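Local coordinates for protein neutral ceramidase (Pseudomonas aeruginosa, PDB 2ZXC) that hydrolyses the N-acyl bond of ceramides to release sphingosine and a fatty acid, using zinc, and also catalyses the reverse reaction, ceramide synthesis, at residues 11-16 against 553-558; 507-512 against 548-553; 513-518 against 594-599; 544-549 against 630-635. One frame throughout, in Å; residues are numbered along the deposited sequence.

Interaction 1 is a buried contact between the N-terminal and C-terminal ceramidase regions; the other three lie farther out, partly buried, with both partners in the C-terminal region. Interactions 1 and 2 share the loop after strand 539-546, meeting at Leu553, while interactions 3 and 4 reach neighbouring strands of one antiparallel sheet. Chemistry follows place: carboxylates, arginines and waters dominate interaction 1, a lysine and aliphatic contacts interaction 2, a serine-aspartate bond and water bridges interaction 3, and apolar packing without hydrogen bonds interaction 4. Asp515 ties 513-518 to His548 and Asn551 of interaction 2, and the Arg554-Glu631 salt bridge joins interactions 1 and 4.

Interaction 1: 11-16 against 553-558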
loop_
_atom_site.group_PDB
_atom_site.type_symbol
_atom_site.label_atom_id
_atom_site.label_comp_id
_atom_site.label_asym_id
_atom_site.label_seq_id
_atom_site.Cartn_x
_atom_site.Cartn_y
_atom_site.Cartn_z
ATOM N N LYS A 11 -5.388 1.831 14.372
ATOM C CA LYS A 11 -5.889 1.579 13.029
ATOM C C LYS A 11 -6.864 2.688 12.641
ATOM O O LYS A 11 -7.717 3.072 13.438
ATOM C CB LYS A 11 -6.589 0.218 13.018
ATOM C CG LYS A 11 -7.024 -0.286 11.666
ATOM C CD LYS A 11 -7.703 -1.636 11.809
ATOM C CE LYS A 11 -8.233 -2.132 10.482
ATOM N NZ LYS A 11 -9.151 -3.290 10.677
ATOM N N ALA A 12 -6.727 3.212 11.429
ATOM C CA ALA A 12 -7.614 4.266 10.958
ATOM C C ALA A 12 -7.910 4.112 9.477
ATOM O O ALA A 12 -7.090 3.615 8.703
ATOM C CB ALA A 12 -7.006 5.649 11.231
ATOM N N ASP A 13 -9.102 4.549 9.097
ATOM C CA ASP A 13 -9.573 4.478 7.723
ATOM C C ASP A 13 -8.824 5.461 6.820
ATOM O O ASP A 13 -8.655 6.624 7.172
ATOM C CB ASP A 13 -11.065 4.796 7.710
ATOM C CG ASP A 13 -11.728 4.437 6.401
ATOM O OD1 ASP A 13 -11.020 4.320 5.376
ATOM O OD2 ASP A 13 -12.964 4.284 6.403
ATOM N N ILE A 14 -8.367 4.984 5.664
ATOM C CA ILE A 14 -7.674 5.843 4.702
ATOM C C ILE A 14 -8.237 5.610 3.308
ATOM O O ILE A 14 -7.595 5.924 2.303
ATOM C CB ILE A 14 -6.144 5.586 4.660
ATOM C CG1 ILE A 14 -5.857 4.117 4.334
ATOM C CG2 ILE A 14 -5.513 6.010 5.977
ATOM C CD1 ILE A 14 -4.387 3.826 4.095
ATOM N N THR A 15 -9.436 5.051 3.252
ATOM C CA THR A 15 -10.084 4.779 1.979
ATOM C C THR A 15 -10.345 6.083 1.230
ATOM O O THR A 15 -10.907 7.022 1.783
ATOM C CB THR A 15 -11.419 4.055 2.194
ATOM O OG1 THR A 15 -11.186 2.859 2.946
ATOM C CG2 THR A 15 -12.067 3.700 0.849
ATOM N N GLY A 16 -9.932 6.131 -0.033
ATOM C CA GLY A 16 -10.136 7.323 -0.836
ATOM C C GLY A 16 -11.450 7.331 -1.607
ATOM O O GLY A 16 -12.382 6.584 -1.300
ATOM N N LEU A 553 -16.363 10.511 1.396
ATOM C CA LEU A 553 -15.651 9.248 1.550
ATOM C C LEU A 553 -16.280 8.348 2.602
ATOM O O LEU A 553 -16.066 7.131 2.612
ATOM C CB LEU A 553 -14.196 9.527 1.936
ATOM C CG LEU A 553 -13.184 9.801 0.822
ATOM C CD1 LEU A 553 -13.819 10.558 -0.331
ATOM C CD2 LEU A 553 -12.018 10.568 1.426
ATOM N N ARG A 554 -17.063 8.959 3.483
ATOM C CA ARG A 554 -17.697 8.237 4.574
ATOM C C ARG A 554 -16.595 7.548 5.379
ATOM O O ARG A 554 -16.677 6.370 5.718
ATOM C CB ARG A 554 -18.723 7.229 4.038
ATOM C CG ARG A 554 -19.865 7.886 3.252
ATOM C CD ARG A 554 -21.109 7.003 3.187
ATOM N NE ARG A 554 -21.787 6.918 4.481
ATOM C CZ ARG A 554 -22.447 7.924 5.051
ATOM N NH1 ARG A 554 -23.024 7.753 6.234
ATOM N NH2 ARG A 554 -22.545 9.099 4.437
ATOM N N THR A 555 -15.550 8.318 5.667
ATOM C CA THR A 555 -14.405 7.855 6.440
ATOM C C THR A 555 -14.857 7.387 7.820
ATOM O O THR A 555 -15.583 8.096 8.514
ATOM C CB THR A 555 -13.377 8.991 6.613
ATOM O OG1 THR A 555 -12.915 9.412 5.324
ATOM C CG2 THR A 555 -12.195 8.531 7.455
ATOM N N GLU A 556 -14.419 6.190 8.207
ATOM C CA GLU A 556 -14.763 5.597 9.500
ATOM C C GLU A 556 -16.253 5.245 9.557
ATOM O O GLU A 556 -16.792 4.932 10.618
ATOM C CB GLU A 556 -14.412 6.550 10.651
ATOM C CG GLU A 556 -12.925 6.906 10.798
ATOM C CD GLU A 556 -12.034 5.710 11.118
ATOM O OE1 GLU A 556 -12.533 4.732 11.710
ATOM O OE2 GLU A 556 -10.825 5.750 10.798
ATOM N N LYS A 557 -16.913 5.321 8.405
ATOM C CA LYS A 557 -18.327 4.986 8.300
ATOM C C LYS A 557 -18.523 3.942 7.208
ATOM O O LYS A 557 -17.605 3.171 6.924
ATOM C CB LYS A 557 -19.156 6.238 8.019
ATOM C CG LYS A 557 -19.405 7.064 9.274
ATOM C CD LYS A 557 -19.420 8.548 8.962
ATOM C CE LYS A 557 -20.765 9.178 9.270
ATOM N NZ LYS A 557 -20.997 9.296 10.737
ATOM N N THR A 558 -19.698 3.908 6.588
ATOM C CA THR A 558 -19.935 2.891 5.571
ATOM C C THR A 558 -21.040 3.242 4.589
ATOM O O THR A 558 -21.924 4.034 4.899
ATOM C CB THR A 558 -20.294 1.557 6.247
ATOM O OG1 THR A 558 -20.526 0.553 5.255
ATOM C CG2 THR A 558 -21.545 1.731 7.110
HETATM O O HOH W 1 -14.948 3.025 7.684
HETATM O O HOH W 2 -11.510 7.510 4.257
HETATM O O HOH W 3 -14.728 6.285 0.265
#
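Asp13 and Glu556 trade hydrogen bonds in both directions, each carboxylate taking the other residue's backbone N-H, where the end of strand 5-13 in the N-terminal ceramidase region meets a type II beta turn, Arg554 to Lys557, of the C-terminal region. Asp13 N reaches Glu556 OE2 at 2.7 Å in a nearly straight bond (172°), though it meets the carboxylate from above its plane. In return Glu556 N gives to Asp13 OD2 at 3.0 Å, on the anti side and again out of plane. The side chain of Glu556 folds at its second torsion (chi2 -63°), bringing the carboxylate back to the strand.

The acid groups are well supplied with donors. Asp13 OD2 also forms a salt bridge with Arg39 and accepts a hydrogen bond from water 1, which donates a second to Lys557 O. Asp13 OD1 faces its own chain: Thr15 N, 2.7 Å from OD1, closes an Asx turn just after the strand, and Thr15 OG1 adds a second bond. Glu556 OE2 has Arg136 as its second, charged partner; with OD2 of Asp13 5.1 Å from OE2 of Glu556, the two arginines probably offset the like charges.

Backbone carbonyls farther along are served by water. Water 2 donates to Thr15 O and lies 2.6 Å from Thr555 OG1; its bond to Asp13 OD1 is weak. Carbon contacts are few: Thr555 CG2 is 3.9 Å from Asp13 CB, and Leu553 CG packs on the Thr15 carbonyl, beside water 3, which donates to Gly16 O and Leu553 O, 2.8 Å from each.

Interaction 2: 507-512 against 548-553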
loop_
_atom_site.group_PDB
_atom_site.type_symbol
_atom_site.label_atom_id
_atom_site.label_comp_id
_atom_site.label_asym_id
_atom_site.label_seq_id
_atom_site.Cartn_x
_atom_site.Cartn_y
_atom_site.Cartn_z
ATOM N N ASN A 507 -4.890 19.107 -11.885
ATOM C CA ASN A 507 -5.865 18.033 -11.852
ATOM C C ASN A 507 -6.875 18.207 -12.968
ATOM O O ASN A 507 -7.584 19.208 -13.023
ATOM C CB ASN A 507 -6.588 18.002 -10.506
ATOM C CG ASN A 507 -7.694 16.967 -10.465
ATOM O OD1 ASN A 507 -7.544 15.860 -10.987
ATOM N ND2 ASN A 507 -8.808 17.316 -9.834
ATOM N N PHE A 508 -6.934 17.227 -13.862
ATOM C CA PHE A 508 -7.865 17.281 -14.973
ATOM C C PHE A 508 -8.984 16.261 -14.816
ATOM O O PHE A 508 -9.780 16.051 -15.731
ATOM C CB PHE A 508 -7.117 17.086 -16.301
ATOM C CG PHE A 508 -6.229 18.249 -16.665
ATOM C CD1 PHE A 508 -5.006 18.442 -16.026
ATOM C CD2 PHE A 508 -6.645 19.188 -17.608
ATOM C CE1 PHE A 508 -4.210 19.553 -16.315
ATOM C CE2 PHE A 508 -5.860 20.303 -17.904
ATOM C CZ PHE A 508 -4.639 20.487 -17.256
ATOM N N GLN A 509 -9.042 15.624 -13.650
ATOM C CA GLN A 509 -10.094 14.650 -13.368
ATOM C C GLN A 509 -11.265 15.431 -12.786
ATOM O O GLN A 509 -11.120 16.134 -11.786
ATOM C CB GLN A 509 -9.612 13.596 -12.363
ATOM C CG GLN A 509 -10.724 12.721 -11.769
ATOM C CD GLN A 509 -11.480 11.905 -12.810
ATOM O OE1 GLN A 509 -10.900 11.084 -13.528
ATOM N NE2 GLN A 509 -12.787 12.124 -12.892
ATOM N N THR A 510 -12.422 15.309 -13.422
ATOM C CA THR A 510 -13.607 16.021 -12.976
ATOM C C THR A 510 -14.123 15.536 -11.632
ATOM O O THR A 510 -13.994 14.360 -11.289
ATOM C CB THR A 510 -14.760 15.881 -13.976
ATOM O OG1 THR A 510 -14.283 16.130 -15.301
ATOM C CG2 THR A 510 -15.854 16.881 -13.649
ATOM N N GLY A 511 -14.707 16.462 -10.879
ATOM C CA GLY A 511 -15.279 16.124 -9.595
ATOM C C GLY A 511 -16.757 15.874 -9.824
ATOM O O GLY A 511 -17.162 15.517 -10.932
ATOM N N VAL A 512 -17.565 16.056 -8.787
ATOM C CA VAL A 512 -19.006 15.861 -8.898
ATOM C C VAL A 512 -19.640 17.188 -9.310
ATOM O O VAL A 512 -19.474 18.198 -8.630
ATOM C CB VAL A 512 -19.609 15.420 -7.550
ATOM C CG1 VAL A 512 -21.099 15.167 -7.702
ATOM C CG2 VAL A 512 -18.896 14.169 -7.048
ATOM N N HIS A 548 -23.184 10.472 -6.025
ATOM C CA HIS A 548 -21.764 10.201 -6.248
ATOM C C HIS A 548 -20.946 10.057 -4.961
ATOM O O HIS A 548 -20.823 11.002 -4.189
ATOM C CB HIS A 548 -21.175 11.323 -7.093
ATOM C CG HIS A 548 -20.015 10.900 -7.932
ATOM N ND1 HIS A 548 -18.870 10.352 -7.399
ATOM C CD2 HIS A 548 -19.823 10.946 -9.271
ATOM C CE1 HIS A 548 -18.021 10.078 -8.374
ATOM N NE2 HIS A 548 -18.576 10.429 -9.519
ATOM N N PRO A 549 -20.355 8.874 -4.727
ATOM C CA PRO A 549 -19.558 8.671 -3.508
ATOM C C PRO A 549 -18.407 9.654 -3.345
ATOM O O PRO A 549 -17.862 9.809 -2.252
ATOM C CB PRO A 549 -19.086 7.217 -3.629
ATOM C CG PRO A 549 -19.139 6.939 -5.110
ATOM C CD PRO A 549 -20.400 7.648 -5.539
ATOM N N LYS A 550 -18.050 10.326 -4.433
ATOM C CA LYS A 550 -16.973 11.303 -4.401
ATOM C C LYS A 550 -17.377 12.455 -3.491
ATOM O O LYS A 550 -16.531 13.180 -2.966
ATOM C CB LYS A 550 -16.706 11.832 -5.811
ATOM C CG LYS A 550 -15.248 12.012 -6.150
ATOM C CD LYS A 550 -15.090 12.414 -7.602
ATOM C CE LYS A 550 -13.901 11.727 -8.231
ATOM N NZ LYS A 550 -13.663 12.195 -9.621
ATOM N N ASN A 551 -18.679 12.635 -3.316
ATOM C CA ASN A 551 -19.165 13.707 -2.461
ATOM C C ASN A 551 -18.711 13.516 -1.028
ATOM O O ASN A 551 -18.475 14.491 -0.315
ATOM C CB ASN A 551 -20.690 13.777 -2.489
ATOM C CG ASN A 551 -21.220 14.292 -3.802
ATOM O OD1 ASN A 551 -20.782 15.328 -4.294
ATOM N ND2 ASN A 551 -22.171 13.573 -4.377
ATOM N N ASP A 552 -18.590 12.260 -0.602
ATOM C CA ASP A 552 -18.185 11.975 0.770
ATOM C C ASP A 552 -17.581 10.577 0.874
ATOM O O ASP A 552 -18.202 9.581 0.491
ATOM C CB ASP A 552 -19.400 12.102 1.701
ATOM C CG ASP A 552 -19.014 12.246 3.163
ATOM O OD1 ASP A 552 -18.246 11.405 3.672
ATOM O OD2 ASP A 552 -19.487 13.203 3.811
ATOM N N LEU A 553 -16.363 10.511 1.396
ATOM C CA LEU A 553 -15.651 9.248 1.550
ATOM C C LEU A 553 -16.280 8.348 2.602
ATOM O O LEU A 553 -16.066 7.131 2.612
ATOM C CB LEU A 553 -14.196 9.527 1.936
ATOM C CG LEU A 553 -13.184 9.801 0.822
ATOM C CD1 LEU A 553 -13.819 10.558 -0.331
ATOM C CD2 LEU A 553 -12.018 10.568 1.426
#
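The imidazole of His548 carries Val512 CG2 over one face, a CH-pi contact 3.9 Å from the ring centroid and displaced toward the rim. At its edge, in the ring plane, ND1 accepts from Lys550 N, while NE2 bonds Glu20; the ring of Trp588 also meets it, the planes at about 40°. Both valine methyls also approach the carboxamide of Asn551, whose ND2 is held by Asp515; Val512 CG1, anti to the backbone N (chi1 -178°), comes nearest, 3.4 Å from Asn551 OD1. CG2 presses on Lys550 CB at 3.4 Å, tighter than usual, as the two side chains run past each other in opposite directions.

The contact fastens the loop between helix 471-488 and strand 526-528 to the 3-10 turn 549-551 that follows strand 539-546, away from the annotated sites. From that turn the lysine stretches along the 507-512 loop, and NZ gives a 2.8 Å hydrogen bond to Thr510 O in the carbonyl plane. The same oxygen receives Gln509 NE2 at 3.0 Å, on a lone pair and in the plane of the amide, whose OE1 goes to Lys32. Glu20 O is a second acceptor for Lys550 NZ. The ammonium group therefore rests on neutral backbone carbonyls and would polarise Thr510 C=O, an acceptor shared by two donors, Lys550 NZ and Gln509 NE2, that lie 3.4 Å apart without bonding each other.

Interaction 3: 513-518 against 594-599; sequences VADDPY and SASKAT
Two side-chain pairings, Asp516 with Ser594 and Tyr518 with Lys597, mark the ends of this contact, with Ala595 between them. The Ser594 hydroxyl, held between its own backbone N and carbonyl carbon (chi1 50°), donates to Asp516 OD1 at 2.8 Å, using the lone pair that faces away from the other carboxylate oxygen. The backbones join alongside: Asp516 N gives a 2.9 Å hydrogen bond to Ser594 O, approaching from above the carbonyl plane, and Asp516 O accepts a CA-H...O contact from Ala595 CA at 3.0 Å.

At the far end the Tyr518 ring slants across the strand with its CE2 edge toward Ser596 O, which lies in the ring plane, 3.7 Å from CE2. The Tyr518 and Lys597 side chains cross at a slant, Tyr518 OH ending 3.5 Å from Lys597 CB. The lysine chain then bends at chi2 and chi3 and leads off. The Ala595 methyl lies near Asp516 O and touches the ring loosely, 4.3 Å from Tyr518 CD2.

Water links polar atoms of the two segments. Water 5 accepts from Ser596 N and donates to Asp516 O, while water 4 sits among Asp515 OD1, Ser594 O and Ser596 OG. Asp515 turns away from the strand and is gripped by His548 N and Asn551 ND2; Ser596 OG bonds Thr546 O. The whole is a loop laid across the start of the second strand of the antiparallel beta-hairpin 584-591/595-603, consistent with the immunoglobulin-like fold of the E-set clan.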
loop_
_atom_site.group_PDB
_atom_site.type_symbol
_atom_site.label_atom_id
_atom_site.label_comp_id
_atom_site.label_asym_id
_atom_site.label_seq_id
_atom_site.Cartn_x
_atom_site.Cartn_y
_atom_site.Cartn_z
ATOM N N VAL A 513 -20.351 17.188 -10.430
ATOM C CA VAL A 513 -20.997 18.407 -10.909
ATOM C C VAL A 513 -22.340 18.547 -10.216
ATOM O O VAL A 513 -22.671 19.596 -9.666
ATOM C CB VAL A 513 -21.228 18.358 -12.438
ATOM C CG1 VAL A 513 -22.023 19.573 -12.888
ATOM C CG2 VAL A 513 -19.890 18.303 -13.160
ATOM N N ALA A 514 -23.108 17.467 -10.243
ATOM C CA ALA A 514 -24.421 17.456 -9.631
ATOM C C ALA A 514 -24.968 16.045 -9.645
ATOM O O ALA A 514 -24.605 15.233 -10.499
ATOM C CB ALA A 514 -25.368 18.390 -10.393
ATOM N N ASP A 515 -25.832 15.760 -8.681
ATOM C CA ASP A 515 -26.472 14.463 -8.569
ATOM C C ASP A 515 -27.968 14.675 -8.731
ATOM O O ASP A 515 -28.509 15.701 -8.321
ATOM C CB ASP A 515 -26.240 13.844 -7.187
ATOM C CG ASP A 515 -24.820 13.363 -6.977
ATOM O OD1 ASP A 515 -24.433 12.327 -7.559
ATOM O OD2 ASP A 515 -24.088 14.024 -6.215
ATOM N N ASP A 516 -28.631 13.702 -9.336
ATOM C CA ASP A 516 -30.071 13.750 -9.483
ATOM C C ASP A 516 -30.547 12.344 -9.241
ATOM O O ASP A 516 -29.817 11.384 -9.497
ATOM C CB ASP A 516 -30.487 14.210 -10.879
ATOM C CG ASP A 516 -30.491 15.708 -11.008
ATOM O OD1 ASP A 516 -29.657 16.236 -11.771
ATOM O OD2 ASP A 516 -31.323 16.356 -10.331
ATOM N N PRO A 517 -31.763 12.196 -8.704
ATOM C CA PRO A 517 -32.286 10.856 -8.453
ATOM C C PRO A 517 -32.719 10.289 -9.792
ATOM O O PRO A 517 -32.709 10.996 -10.796
ATOM C CB PRO A 517 -33.497 11.113 -7.552
ATOM C CG PRO A 517 -33.263 12.491 -6.999
ATOM C CD PRO A 517 -32.664 13.220 -8.155
ATOM N N TYR A 518 -33.080 9.014 -9.810
ATOM C CA TYR A 518 -33.586 8.408 -11.027
ATOM C C TYR A 518 -34.843 9.230 -11.328
ATOM O O TYR A 518 -35.479 9.735 -10.403
ATOM C CB TYR A 518 -34.004 6.964 -10.763
ATOM C CG TYR A 518 -32.963 5.908 -11.070
ATOM C CD1 TYR A 518 -33.229 4.911 -12.004
ATOM C CD2 TYR A 518 -31.750 5.861 -10.385
ATOM C CE1 TYR A 518 -32.329 3.886 -12.248
ATOM C CE2 TYR A 518 -30.829 4.831 -10.622
ATOM C CZ TYR A 518 -31.134 3.846 -11.554
ATOM O OH TYR A 518 -30.267 2.802 -11.782
ATOM N N SER A 594 -27.168 12.356 -14.789
ATOM C CA SER A 594 -26.650 12.706 -13.472
ATOM C C SER A 594 -27.151 11.858 -12.307
ATOM O O SER A 594 -26.977 12.218 -11.139
ATOM C CB SER A 594 -26.942 14.186 -13.205
ATOM O OG SER A 594 -28.304 14.481 -13.468
ATOM N N ALA A 595 -27.777 10.731 -12.608
ATOM C CA ALA A 595 -28.251 9.859 -11.549
ATOM C C ALA A 595 -27.201 8.774 -11.362
ATOM O O ALA A 595 -26.250 8.680 -12.138
ATOM C CB ALA A 595 -29.590 9.241 -11.923
ATOM N N SER A 596 -27.362 7.958 -10.332
ATOM C CA SER A 596 -26.405 6.887 -10.098
ATOM C C SER A 596 -27.018 5.783 -9.259
ATOM O O SER A 596 -27.986 5.998 -8.519
ATOM C CB SER A 596 -25.151 7.429 -9.415
ATOM O OG SER A 596 -25.482 8.094 -8.218
ATOM N N LYS A 597 -26.440 4.596 -9.367
ATOM C CA LYS A 597 -26.961 3.463 -8.645
ATOM C C LYS A 597 -25.968 2.776 -7.719
ATOM O O LYS A 597 -24.824 2.513 -8.086
ATOM C CB LYS A 597 -27.505 2.438 -9.629
ATOM C CG LYS A 597 -28.089 1.252 -8.929
ATOM C CD LYS A 597 -27.637 -0.032 -9.559
ATOM C CE LYS A 597 -28.522 -0.429 -10.699
ATOM N NZ LYS A 597 -28.254 -1.853 -11.038
ATOM N N ALA A 598 -26.434 2.482 -6.511
ATOM C CA ALA A 598 -25.629 1.803 -5.518
ATOM C C ALA A 598 -26.085 0.361 -5.500
ATOM O O ALA A 598 -27.216 0.066 -5.125
ATOM C CB ALA A 598 -25.835 2.426 -4.141
ATOM N N THR A 599 -25.216 -0.537 -5.931
ATOM C CA THR A 599 -25.548 -1.947 -5.925
ATOM C C THR A 599 -24.773 -2.547 -4.774
ATOM O O THR A 599 -23.544 -2.457 -4.710
ATOM C CB THR A 599 -25.150 -2.627 -7.234
ATOM O OG1 THR A 599 -25.881 -2.031 -8.311
ATOM C CG2 THR A 599 -25.463 -4.109 -7.178
HETATM O O HOH W 4 -25.777 10.846 -9.157
HETATM O O HOH W 5 -29.548 8.781 -8.500
#

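Interaction 4: 544-549 against 630-635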
loop_
_atom_site.group_PDB
_atom_site.type_symbol
_atom_site.label_atom_id
_atom_site.label_comp_id
_atom_site.label_asym_id
_atom_site.label_seq_id
_atom_site.Cartn_x
_atom_site.Cartn_y
_atom_site.Cartn_z
ATOM N N PHE A 544 -29.919 0.645 -4.859
ATOM C CA PHE A 544 -30.527 1.898 -4.415
ATOM C C PHE A 544 -30.247 3.070 -5.348
ATOM O O PHE A 544 -29.282 3.059 -6.111
ATOM C CB PHE A 544 -29.976 2.305 -3.043
ATOM C CG PHE A 544 -30.317 1.365 -1.930
ATOM C CD1 PHE A 544 -31.383 1.640 -1.079
ATOM C CD2 PHE A 544 -29.546 0.232 -1.700
ATOM C CE1 PHE A 544 -31.671 0.799 -0.007
ATOM C CE2 PHE A 544 -29.827 -0.615 -0.631
ATOM C CZ PHE A 544 -30.891 -0.330 0.218
ATOM N N VAL A 545 -31.099 4.085 -5.262
ATOM C CA VAL A 545 -30.918 5.306 -6.021
ATOM C C VAL A 545 -29.929 6.044 -5.122
ATOM O O VAL A 545 -30.179 6.212 -3.924
ATOM C CB VAL A 545 -32.225 6.110 -6.113
ATOM C CG1 VAL A 545 -31.949 7.486 -6.706
ATOM C CG2 VAL A 545 -33.244 5.340 -6.966
ATOM N N THR A 546 -28.802 6.471 -5.680
ATOM C CA THR A 546 -27.802 7.143 -4.864
ATOM C C THR A 546 -27.182 8.382 -5.488
ATOM O O THR A 546 -27.597 8.839 -6.543
ATOM C CB THR A 546 -26.648 6.181 -4.525
ATOM O OG1 THR A 546 -27.185 4.897 -4.193
ATOM C CG2 THR A 546 -25.860 6.689 -3.347
ATOM N N GLY A 547 -26.179 8.909 -4.792
ATOM C CA GLY A 547 -25.438 10.066 -5.241
ATOM C C GLY A 547 -23.983 9.648 -5.360
ATOM O O GLY A 547 -23.589 8.600 -4.846
ATOM N N HIS A 548 -23.184 10.472 -6.025
ATOM C CA HIS A 548 -21.764 10.201 -6.248
ATOM C C HIS A 548 -20.946 10.057 -4.961
ATOM O O HIS A 548 -20.823 11.002 -4.189
ATOM C CB HIS A 548 -21.175 11.323 -7.093
ATOM C CG HIS A 548 -20.015 10.900 -7.932
ATOM N ND1 HIS A 548 -18.870 10.352 -7.399
ATOM C CD2 HIS A 548 -19.823 10.946 -9.271
ATOM C CE1 HIS A 548 -18.021 10.078 -8.374
ATOM N NE2 HIS A 548 -18.576 10.429 -9.519
ATOM N N PRO A 549 -20.355 8.874 -4.727
ATOM C CA PRO A 549 -19.558 8.671 -3.508
ATOM C C PRO A 549 -18.407 9.654 -3.345
ATOM O O PRO A 549 -17.862 9.809 -2.252
ATOM C CB PRO A 549 -19.086 7.217 -3.629
ATOM C CG PRO A 549 -19.139 6.939 -5.110
ATOM C CD PRO A 549 -20.400 7.648 -5.539
ATOM N N SER A 630 -25.966 16.650 0.618
ATOM C CA SER A 630 -26.848 16.099 1.635
ATOM C C SER A 630 -26.646 14.605 1.826
ATOM O O SER A 630 -26.175 13.905 0.930
ATOM C CB SER A 630 -28.318 16.348 1.265
ATOM O OG SER A 630 -28.630 17.731 1.235
ATOM N N GLU A 631 -27.014 14.129 3.010
ATOM C CA GLU A 631 -26.918 12.715 3.341
ATOM C C GLU A 631 -28.152 12.029 2.779
ATOM O O GLU A 631 -29.253 12.578 2.830
ATOM C CB GLU A 631 -26.892 12.523 4.860
ATOM C CG GLU A 631 -25.605 12.963 5.528
ATOM C CD GLU A 631 -24.532 11.892 5.479
ATOM O OE1 GLU A 631 -23.341 12.224 5.688
ATOM O OE2 GLU A 631 -24.880 10.713 5.246
ATOM N N ILE A 632 -27.978 10.838 2.229
ATOM C CA ILE A 632 -29.114 10.110 1.701
ATOM C C ILE A 632 -28.972 8.646 2.054
ATOM O O ILE A 632 -27.908 8.195 2.481
ATOM C CB ILE A 632 -29.259 10.281 0.163
ATOM C CG1 ILE A 632 -28.017 9.756 -0.566
ATOM C CG2 ILE A 632 -29.503 11.744 -0.166
ATOM C CD1 ILE A 632 -28.101 8.305 -0.975
ATOM N N GLY A 633 -30.055 7.903 1.896
ATOM C CA GLY A 633 -30.000 6.497 2.215
ATOM C C GLY A 633 -31.356 5.839 2.165
ATOM O O GLY A 633 -32.385 6.484 1.950
ATOM N N GLY A 634 -31.344 4.531 2.362
ATOM C CA GLY A 634 -32.573 3.777 2.341
ATOM C C GLY A 634 -32.315 2.416 2.939
ATOM O O GLY A 634 -31.168 2.025 3.163
ATOM N N SER A 635 -33.394 1.695 3.198
ATOM C CA SER A 635 -33.309 0.366 3.766
ATOM C C SER A 635 -34.251 -0.519 2.979
ATOM O O SER A 635 -35.374 -0.123 2.687
ATOM C CB SER A 635 -33.724 0.393 5.242
ATOM O OG SER A 635 -32.825 1.175 6.012
#
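Ile632 sets CG1 between its backbone N and carbonyl carbon (chi1 60°), toward the other strand, and a chi2 of 91° turns CD1 to Thr546, where it meets CG2 at 3.6 Å. The threonine methyl is anti to its own N, and the two side chains cross at about a right angle. CD1 also lies 4.3 Å from Gly547 N. Phe544, its CG beside the backbone N, brings the CE1 corner of its ring to the backbone two residues beyond Ile632, CE1 coming 3.4 Å from Gly634 C and equally near Gly634 O.

Strand 539-546 belongs to one sheet and strand 629-642 to another, consistent with the facing sheets of an E-set beta-sandwich. The short segments 544-546 and 630-635 run antiparallel (177°), and their axes approach to 7.6 Å. No hydrogen bond spans them; contact is made by side chain on side chain and by a ring on a peptide. With no side chain at Gly634, the phenyl ring can settle directly against the peptide. His617, from the same sheet as Ile632, meets the Phe544 ring and touches the isoleucine. Segment 630-635 lies in the region needed for correct folding and localization. At the Phe544 edge, near the ring plane, Ser635 N stands 3.7 Å from CE1.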